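Local coordinates for AlgX/AlgJ SGNH hydrolase-like domain-containing protein (Eubacterium siraeum, PDB 4NZK) that is of unknown function but belongs to the DHHW family of the SGNH hydrolase clan and so may act on ester-type bonds, at residues A[262-274]-A[303-315]. Residues are numbered along the deposited sequence; the frame is centred on the assembly and turned at random. Where two conformers were deposited one is given.
Sequences TFMGGDQKIVKIE and EEIYVCDIRYFDL. With EDO (1,2-ethanediol), chain B; EDO (1,2-ethanediol), chain C.
Tyr312 is sandwiched between Gln268, whose CG sits over the middle of one ring face 3.5 Å from the centroid, and Arg311, whose CB covers the opposite face. Beyond CG the extended Gln268 chain lays its amide nearly flat on the ring (planes 11° apart). Replacing Tyr312 with alanine would probably leave Gln268 without its stacking surface and the water that joins its hydroxyl to Asp267 OD2 without one of its partners. The Arg311 guanidinium grips Asp309 side-on, NE to OD1 and NH2 to OD2, while NH2 also bonds weakly to Asp267 OD2 at 3.1 Å; OD1 also takes Arg311 N, an Asx turn in the type I turn 309-312. Lys287, bridging both aspartates, probably offsets their like charges, and Asn292 also holds Asp267 OD1. Lys272, extended with CG anti to the backbone N (chi1 176°), runs alongside Tyr306, its CG over one face; a water meets that ring's edge. Tyr306 OH donates to Glu304 OE1 from above the carboxylate plane. Val271-Val307 and Ile273-Ile305 are hydrogen-bonded antiparallel pairs, their side chains packing on the other face. In the mixed sheet of this SGNH hydrolase-like fold, strand 304-309 lies between antiparallel 270-275 and parallel 282-287, with 229-234 outermost beyond 270-275.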
# COMPACT_ATOMS: atom_id res chain seq x y z
N THR A 262 -10.76 0.47 -7.46
CA THR A 262 -10.34 0.46 -8.87
C THR A 262 -9.14 -0.49 -9.07
O THR A 262 -9.01 -1.14 -10.11
CB THR A 262 -9.97 1.88 -9.32
OG1 THR A 262 -11.11 2.73 -9.18
CG2 THR A 262 -9.48 1.90 -10.75
N PHE A 263 -8.23 -0.54 -8.10
CA PHE A 263 -7.05 -1.41 -8.20
C PHE A 263 -7.41 -2.87 -7.83
O PHE A 263 -7.54 -3.21 -6.66
CB PHE A 263 -5.93 -0.87 -7.33
CG PHE A 263 -5.68 0.60 -7.57
CD1 PHE A 263 -5.41 1.07 -8.84
CD2 PHE A 263 -5.80 1.51 -6.54
CE1 PHE A 263 -5.25 2.44 -9.06
CE2 PHE A 263 -5.63 2.85 -6.73
CZ PHE A 263 -5.35 3.33 -8.00
N MSE A 264 -7.60 -3.67 -8.86
CA MSE A 264 -7.86 -5.10 -8.81
C MSE A 264 -9.13 -5.53 -8.11
O MSE A 264 -9.33 -6.74 -7.87
CB MSE A 264 -6.67 -5.81 -8.20
CG MSE A 264 -5.43 -5.47 -9.04
SE MSE A 264 -3.80 -6.01 -8.11
CE MSE A 264 -3.72 -4.56 -6.78
N GLY A 265 -10.02 -4.57 -7.83
CA GLY A 265 -11.35 -4.86 -7.31
C GLY A 265 -11.51 -5.22 -5.85
O GLY A 265 -12.62 -5.33 -5.36
N GLY A 266 -10.42 -5.34 -5.13
CA GLY A 266 -10.50 -5.86 -3.76
C GLY A 266 -9.27 -6.65 -3.42
O GLY A 266 -8.31 -6.71 -4.24
N ASP A 267 -9.29 -7.26 -2.23
CA ASP A 267 -8.08 -7.89 -1.69
C ASP A 267 -8.04 -9.40 -1.62
O ASP A 267 -6.95 -9.96 -1.49
CB ASP A 267 -7.80 -7.35 -0.29
CG ASP A 267 -7.62 -5.84 -0.24
OD1 ASP A 267 -6.90 -5.29 -1.09
OD2 ASP A 267 -8.18 -5.21 0.70
N GLN A 268 -9.21 -10.07 -1.60
CA GLN A 268 -9.24 -11.52 -1.36
C GLN A 268 -9.02 -12.34 -2.63
O GLN A 268 -9.91 -13.01 -3.14
CB GLN A 268 -10.54 -11.95 -0.65
CG GLN A 268 -10.84 -11.12 0.57
CD GLN A 268 -11.97 -11.71 1.41
OE1 GLN A 268 -12.25 -12.91 1.37
NE2 GLN A 268 -12.61 -10.85 2.19
N LYS A 269 -7.80 -12.27 -3.13
CA LYS A 269 -7.41 -12.89 -4.37
C LYS A 269 -5.89 -12.79 -4.48
O LYS A 269 -5.25 -12.15 -3.65
CB LYS A 269 -8.04 -12.13 -5.53
CG LYS A 269 -7.61 -10.69 -5.62
CD LYS A 269 -8.50 -9.84 -6.49
CE LYS A 269 -9.81 -9.50 -5.80
NZ LYS A 269 -10.72 -8.73 -6.67
N ILE A 270 -5.36 -13.46 -5.49
CA ILE A 270 -3.98 -13.30 -5.91
C ILE A 270 -4.04 -12.91 -7.37
O ILE A 270 -4.81 -13.48 -8.15
CB ILE A 270 -3.16 -14.58 -5.78
CG1 ILE A 270 -3.04 -14.98 -4.31
CG2 ILE A 270 -1.78 -14.43 -6.43
CD1 ILE A 270 -2.42 -16.33 -4.07
N VAL A 271 -3.23 -11.92 -7.74
CA VAL A 271 -3.21 -11.44 -9.12
C VAL A 271 -1.81 -11.63 -9.70
O VAL A 271 -0.84 -11.25 -9.06
CB VAL A 271 -3.62 -9.95 -9.22
CG1 VAL A 271 -3.63 -9.50 -10.67
CG2 VAL A 271 -4.98 -9.72 -8.55
N LYS A 272 -1.74 -12.25 -10.87
CA LYS A 272 -0.49 -12.39 -11.58
C LYS A 272 -0.52 -11.43 -12.76
O LYS A 272 -1.49 -11.40 -13.52
CB LYS A 272 -0.29 -13.82 -12.09
CG LYS A 272 0.98 -13.98 -12.93
CD LYS A 272 1.14 -15.43 -13.38
CE LYS A 272 2.38 -15.57 -14.26
NZ LYS A 272 2.70 -17.00 -14.57
N ILE A 273 0.56 -10.68 -12.91
CA ILE A 273 0.67 -9.69 -14.00
C ILE A 273 1.91 -10.03 -14.81
O ILE A 273 3.00 -10.21 -14.25
CB ILE A 273 0.79 -8.25 -13.46
CG1 ILE A 273 -0.39 -7.90 -12.57
CG2 ILE A 273 0.88 -7.22 -14.57
CD1 ILE A 273 -0.16 -6.73 -11.68
N GLU A 274 1.74 -10.14 -16.13
CA GLU A 274 2.83 -10.41 -17.07
C GLU A 274 2.91 -9.16 -17.93
O GLU A 274 1.91 -8.73 -18.49
CB GLU A 274 2.56 -11.64 -17.93
CG GLU A 274 2.52 -12.93 -17.12
CD GLU A 274 1.93 -14.09 -17.88
OE1 GLU A 274 0.67 -14.23 -17.91
OE2 GLU A 274 2.71 -14.89 -18.42
N GLU A 303 9.03 -7.87 -15.23
CA GLU A 303 8.49 -8.80 -16.20
C GLU A 303 7.22 -9.49 -15.68
O GLU A 303 6.26 -9.70 -16.43
CB GLU A 303 9.56 -9.85 -16.56
CG GLU A 303 9.08 -10.84 -17.62
CD GLU A 303 10.13 -11.81 -18.17
OE1 GLU A 303 11.34 -11.47 -18.21
OE2 GLU A 303 9.71 -12.92 -18.60
N GLU A 304 7.25 -9.86 -14.39
CA GLU A 304 6.07 -10.45 -13.75
C GLU A 304 5.91 -9.84 -12.38
O GLU A 304 6.90 -9.51 -11.72
CB GLU A 304 6.16 -11.99 -13.58
CG GLU A 304 6.29 -12.77 -14.88
CD GLU A 304 6.31 -14.28 -14.72
OE1 GLU A 304 6.27 -14.84 -13.58
OE2 GLU A 304 6.38 -14.92 -15.77
N ILE A 305 4.64 -9.68 -12.00
CA ILE A 305 4.28 -9.19 -10.68
C ILE A 305 3.20 -10.07 -10.11
O ILE A 305 2.17 -10.27 -10.74
CB ILE A 305 3.81 -7.73 -10.70
CG1 ILE A 305 4.88 -6.80 -11.31
CG2 ILE A 305 3.50 -7.24 -9.30
CD1 ILE A 305 4.30 -5.61 -12.00
N TYR A 306 3.43 -10.57 -8.91
CA TYR A 306 2.41 -11.33 -8.18
C TYR A 306 1.98 -10.48 -6.99
O TYR A 306 2.79 -10.03 -6.22
CB TYR A 306 2.96 -12.67 -7.68
CG TYR A 306 3.35 -13.60 -8.80
CD1 TYR A 306 4.51 -13.39 -9.52
CD2 TYR A 306 2.59 -14.71 -9.11
CE1 TYR A 306 4.88 -14.23 -10.56
CE2 TYR A 306 2.96 -15.58 -10.14
CZ TYR A 306 4.11 -15.33 -10.84
OH TYR A 306 4.47 -16.16 -11.87
N VAL A 307 0.67 -10.28 -6.87
CA VAL A 307 0.11 -9.39 -5.87
C VAL A 307 -0.68 -10.24 -4.88
O VAL A 307 -1.69 -10.87 -5.24
CB VAL A 307 -0.81 -8.32 -6.45
CG1 VAL A 307 -1.15 -7.29 -5.37
CG2 VAL A 307 -0.17 -7.63 -7.64
N CYS A 308 -0.20 -10.25 -3.64
CA CYS A 308 -0.76 -11.06 -2.57
C CYS A 308 -1.01 -10.22 -1.33
O CYS A 308 -0.24 -9.33 -1.01
CB CYS A 308 0.25 -12.12 -2.19
SG CYS A 308 0.85 -13.17 -3.56
N ASP A 309 -2.08 -10.53 -0.63
CA ASP A 309 -2.45 -9.83 0.59
C ASP A 309 -2.11 -10.71 1.79
O ASP A 309 -2.51 -11.87 1.85
CB ASP A 309 -3.94 -9.51 0.61
CG ASP A 309 -4.26 -8.43 1.63
OD1 ASP A 309 -4.20 -8.73 2.86
OD2 ASP A 309 -4.59 -7.29 1.19
N ILE A 310 -1.42 -10.14 2.78
CA ILE A 310 -1.03 -10.90 3.96
C ILE A 310 -2.20 -11.44 4.78
O ILE A 310 -2.02 -12.35 5.57
CB ILE A 310 -0.13 -10.05 4.88
CG1 ILE A 310 -0.89 -8.84 5.43
CG2 ILE A 310 1.12 -9.60 4.13
CD1 ILE A 310 -0.07 -7.92 6.28
N ARG A 311 -3.40 -10.88 4.59
CA ARG A 311 -4.61 -11.34 5.28
C ARG A 311 -5.31 -12.54 4.59
O ARG A 311 -6.06 -13.25 5.24
CB ARG A 311 -5.60 -10.18 5.39
CG ARG A 311 -5.05 -9.02 6.20
CD ARG A 311 -5.84 -7.75 5.95
NE ARG A 311 -5.60 -7.18 4.61
CZ ARG A 311 -6.35 -6.20 4.09
NH1 ARG A 311 -7.36 -5.69 4.80
NH2 ARG A 311 -6.09 -5.74 2.86
N TYR A 312 -5.04 -12.73 3.29
CA TYR A 312 -5.80 -13.66 2.43
C TYR A 312 -4.83 -14.45 1.54
O TYR A 312 -4.65 -14.18 0.35
CB TYR A 312 -6.77 -12.89 1.54
CG TYR A 312 -7.58 -11.86 2.27
CD1 TYR A 312 -8.52 -12.23 3.18
CD2 TYR A 312 -7.37 -10.52 2.06
CE1 TYR A 312 -9.26 -11.28 3.83
CE2 TYR A 312 -8.10 -9.54 2.73
CZ TYR A 312 -9.05 -9.93 3.62
OH TYR A 312 -9.79 -9.00 4.32
N PHE A 313 -4.20 -15.42 2.13
CA PHE A 313 -3.18 -16.16 1.43
C PHE A 313 -3.19 -17.54 2.00
O PHE A 313 -2.87 -17.74 3.17
CB PHE A 313 -1.83 -15.51 1.64
CG PHE A 313 -0.72 -16.10 0.79
CD1 PHE A 313 -0.57 -15.70 -0.54
CD2 PHE A 313 0.19 -17.00 1.31
CE1 PHE A 313 0.44 -16.21 -1.32
CE2 PHE A 313 1.19 -17.53 0.52
CZ PHE A 313 1.33 -17.11 -0.80
N ASP A 314 -3.54 -18.51 1.15
CA ASP A 314 -3.74 -19.88 1.61
C ASP A 314 -2.72 -20.88 1.10
O ASP A 314 -3.06 -22.00 0.76
CB ASP A 314 -5.16 -20.29 1.24
CG ASP A 314 -6.20 -19.57 2.07
OD1 ASP A 314 -6.15 -19.70 3.32
OD2 ASP A 314 -7.04 -18.86 1.48
N LEU A 315 -1.49 -20.43 1.03
CA LEU A 315 -0.37 -21.23 0.61
C LEU A 315 0.80 -21.01 1.57
O LEU A 315 0.71 -20.23 2.51
CB LEU A 315 0.04 -20.82 -0.80
CG LEU A 315 -0.92 -21.05 -1.94
CD1 LEU A 315 -0.28 -20.53 -3.20
CD2 LEU A 315 -1.25 -22.52 -2.06
C1 EDO B . -5.19 -7.96 -4.91
O1 EDO B . -5.30 -6.74 -4.20
C2 EDO B . -4.39 -9.03 -4.15
O2 EDO B . -4.70 -9.01 -2.76
C1 EDO C . -12.02 -7.88 -10.29
O1 EDO C . -12.80 -7.59 -9.12
C2 EDO C . -11.71 -9.37 -10.41
O2 EDO C . -11.52 -10.00 -9.13
O HOH W 1 -9.91 -6.51 2.75
O HOH W 2 -3.39 -12.81 -1.61
O HOH W 3 5.18 -17.21 -15.88
O HOH W 4 2.34 -18.67 -12.36